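Local coordinates for protein putative peptidyl-arginine deiminase (Chlorobium tepidum, PDB 1XKN) that probably deiminates guanidinium groups, as a protein-arginine or agmatine deiminase of the Porphyromonas-type peptidyl-arginine deiminase family, at residues I291-V296 with F317-E321. Numbering follows the deposited sequence.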
ATOM      1  N   ILE A 291      -0.771   6.730  -4.475  1.00  3.49           N
ATOM      2  CA  ILE A 291      -1.410   8.013  -4.739  1.00  3.06           C
ATOM      3  C   ILE A 291      -1.032   8.984  -3.621  1.00  4.03           C
ATOM      4  O   ILE A 291      -1.321   8.723  -2.455  1.00  4.82           O
ATOM      5  CB  ILE A 291      -2.954   7.892  -4.754  1.00  2.87           C
ATOM      6  CG1 ILE A 291      -3.398   6.827  -5.759  1.00  3.98           C
ATOM      7  CG2 ILE A 291      -3.572   9.244  -5.111  1.00  4.19           C
ATOM      8  CD1 ILE A 291      -4.830   6.347  -5.528  1.00  4.33           C
ATOM      9  N   ALA A 292      -0.367  10.082  -3.973  1.00  4.06           N
ATOM     10  CA  ALA A 292       0.015  11.107  -3.003  1.00  4.85           C
ATOM     11  C   ALA A 292      -0.850  12.333  -3.288  1.00  4.64           C
ATOM     12  O   ALA A 292      -1.660  12.308  -4.213  1.00  5.13           O
ATOM     13  CB  ALA A 292       1.494  11.450  -3.147  1.00  4.66           C
ATOM     14  N   ASN A 293      -0.683  13.407  -2.521  1.00  5.04           N
ATOM     15  CA  ASN A 293      -1.499  14.598  -2.735  1.00  3.11           C
ATOM     16  C   ASN A 293      -1.350  15.245  -4.109  1.00  3.71           C
ATOM     17  O   ASN A 293      -2.344  15.523  -4.776  1.00  5.96           O
ATOM     18  CB  ASN A 293      -1.215  15.649  -1.652  1.00  3.44           C
ATOM     19  CG  ASN A 293      -1.766  15.259  -0.295  1.00  4.18           C
ATOM     20  OD1 ASN A 293      -2.485  14.267  -0.158  1.00  4.65           O
ATOM     21  ND2 ASN A 293      -1.438  16.051   0.722  1.00  4.77           N
ATOM     22  N   THR A 294      -0.116  15.476  -4.542  1.00  3.12           N
ATOM     23  CA  THR A 294       0.107  16.130  -5.830  1.00  4.14           C
ATOM     24  C   THR A 294       0.700  15.238  -6.910  1.00  4.53           C
ATOM     25  O   THR A 294       0.845  15.662  -8.059  1.00  4.33           O
ATOM     26  CB  THR A 294       1.046  17.334  -5.680  1.00  4.60           C
ATOM     27  OG1 THR A 294       2.358  16.872  -5.340  1.00  6.88           O
ATOM     28  CG2 THR A 294       0.548  18.259  -4.594  1.00  6.80           C
ATOM     29  N   VAL A 295       1.049  14.011  -6.548  1.00  5.84           N
ATOM     30  CA  VAL A 295       1.649  13.106  -7.512  1.00  5.76           C
ATOM     31  C   VAL A 295       1.234  11.666  -7.289  1.00  5.65           C
ATOM     32  O   VAL A 295       0.773  11.292  -6.212  1.00  6.01           O
ATOM     33  CB  VAL A 295       3.199  13.159  -7.444  1.00  5.11           C
ATOM     34  CG1 VAL A 295       3.696  14.553  -7.798  1.00  9.77           C
ATOM     35  CG2 VAL A 295       3.675  12.772  -6.045  1.00  6.32           C
ATOM     36  N   VAL A 296       1.382  10.868  -8.338  1.00  4.08           N
ATOM     37  CA  VAL A 296       1.101   9.448  -8.268  1.00  3.89           C
ATOM     38  C   VAL A 296       2.434   8.837  -8.664  1.00  3.05           C
ATOM     39  O   VAL A 296       2.982   9.158  -9.720  1.00  3.59           O
ATOM     40  CB  VAL A 296      -0.001   9.024  -9.257  1.00  3.06           C
ATOM     41  CG1 VAL A 296      -0.230   7.514  -9.164  1.00  4.01           C
ATOM     42  CG2 VAL A 296      -1.296   9.765  -8.929  1.00  3.72           C
ATOM     43  N   PHE A 317      -5.898  10.130 -12.917  1.00  5.42           N
ATOM     44  CA  PHE A 317      -5.634  11.205 -11.959  1.00  5.38           C
ATOM     45  C   PHE A 317      -5.139  12.436 -12.712  1.00  5.82           C
ATOM     46  O   PHE A 317      -3.975  12.815 -12.604  1.00  5.89           O
ATOM     47  CB  PHE A 317      -4.570  10.756 -10.949  1.00  5.77           C
ATOM     48  CG  PHE A 317      -4.949   9.523 -10.183  1.00  4.85           C
ATOM     49  CD1 PHE A 317      -4.494   8.268 -10.578  1.00  4.18           C
ATOM     50  CD2 PHE A 317      -5.788   9.615  -9.077  1.00  6.28           C
ATOM     51  CE1 PHE A 317      -4.867   7.122  -9.881  1.00  7.39           C
ATOM     52  CE2 PHE A 317      -6.167   8.477  -8.374  1.00  6.40           C
ATOM     53  CZ  PHE A 317      -5.708   7.228  -8.776  1.00  5.98           C
ATOM     54  N   PRO A 318      -6.031  13.092 -13.467  1.00  8.17           N
ATOM     55  CA  PRO A 318      -5.680  14.281 -14.249  1.00  9.43           C
ATOM     56  C   PRO A 318      -5.210  15.500 -13.457  1.00 10.45           C
ATOM     57  O   PRO A 318      -4.546  16.381 -14.006  1.00 11.24           O
ATOM     58  CB  PRO A 318      -6.956  14.555 -15.039  1.00 10.06           C
ATOM     59  CG  PRO A 318      -8.027  14.129 -14.093  1.00 10.55           C
ATOM     60  CD  PRO A 318      -7.482  12.830 -13.524  1.00  9.20           C
ATOM     61  N   LYS A 319      -5.547  15.545 -12.173  1.00 10.67           N
ATOM     62  CA  LYS A 319      -5.166  16.668 -11.323  1.00 11.77           C
ATOM     63  C   LYS A 319      -3.812  16.475 -10.640  1.00 11.00           C
ATOM     64  O   LYS A 319      -3.333  17.364  -9.935  1.00 12.27           O
ATOM     65  CB  LYS A 319      -6.259  16.907 -10.273  1.00 14.27           C
ATOM     66  CG  LYS A 319      -7.579  17.401 -10.865  1.00 17.65           C
ATOM     67  CD  LYS A 319      -8.722  17.401  -9.851  1.00 20.01           C
ATOM     68  CE  LYS A 319      -9.189  15.985  -9.532  1.00 21.87           C
ATOM     69  NZ  LYS A 319     -10.429  15.956  -8.698  1.00 24.02           N
ATOM     70  N   ARG A 320      -3.188  15.321 -10.863  1.00  8.77           N
ATOM     71  CA  ARG A 320      -1.898  15.018 -10.251  1.00  7.07           C
ATOM     72  C   ARG A 320      -0.819  14.771 -11.302  1.00  7.85           C
ATOM     73  O   ARG A 320      -1.121  14.587 -12.481  1.00  6.87           O
ATOM     74  CB  ARG A 320      -2.017  13.768  -9.373  1.00  5.93           C
ATOM     75  CG  ARG A 320      -2.927  13.900  -8.156  1.00  7.95           C
ATOM     76  CD  ARG A 320      -3.012  12.555  -7.449  1.00  5.95           C
ATOM     77  NE  ARG A 320      -3.534  12.622  -6.087  1.00  7.40           N
ATOM     78  CZ  ARG A 320      -4.825  12.619  -5.767  1.00  6.20           C
ATOM     79  NH1 ARG A 320      -5.185  12.673  -4.495  1.00  7.46           N
ATOM     80  NH2 ARG A 320      -5.754  12.563  -6.714  1.00  7.15           N
ATOM     81  N   GLU A 321       0.443  14.780 -10.882  1.00  6.64           N
ATOM     82  CA  GLU A 321       1.526  14.499 -11.817  1.00  7.81           C
ATOM     83  C   GLU A 321       1.948  13.047 -11.619  1.00  7.55           C
ATOM     84  O   GLU A 321       2.410  12.677 -10.538  1.00  7.85           O
ATOM     85  CB  GLU A 321       2.736  15.404 -11.574  1.00 11.40           C
ATOM     86  CG  GLU A 321       3.826  15.199 -12.625  1.00 14.18           C
ATOM     87  CD  GLU A 321       5.168  15.773 -12.226  1.00 15.48           C
ATOM     88  OE1 GLU A 321       6.112  15.681 -13.042  1.00 18.32           O
ATOM     89  OE2 GLU A 321       5.285  16.307 -11.102  1.00 15.02           O
TER
HETATM   90  O   HOH W   1      -4.076  12.536  -1.699  1.00  5.00           O
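Arg320 lays its guanidinium group under the CG2 methyl of Ile291, which sits 3.4 Å above the plane and toward the rim. The group also turns an edge to the backbone of the turn at 292-295. There Arg320 NE donates to Ala292 O at 2.7 Å, close to the guanidinium plane and nearly in line with the carbonyl (C=O...N angle 171°). The chain is extended from CG to NE (chi2 176°, chi3 164°), which carries NE across to that carbonyl. At the far end, a water accepts from Arg320 NH1 and lies within hydrogen-bonding distance of Asn293 OD1, to which it probably donates. Trp12 O also takes a bond from NH1, and His15 N binds Asn293 OD1, so further bonds fix both groups.

Val296 CG2 packs against both the arginine stem and the Phe317 ring, 3.6 Å from Arg320 CD and 3.9 Å from Phe317 CG. Ile291 CD1 reaches Phe317 CZ at 3.5 Å, and the two side chains cross at about a right angle.

Two backbone bonds join the two segments where their strands begin. Glu321 N donates to Thr294 O at 3.0 Å, and Val296 N donates to Glu321 O at the same length. Val295 and Glu321 lie side by side, and Glu321 OE2 forms a salt bridge with Arg49.

Helix 305-316 connects the two parallel strands 295-300 and 321-326, and the contact marks the start of their pairing in a beta-alpha-beta unit.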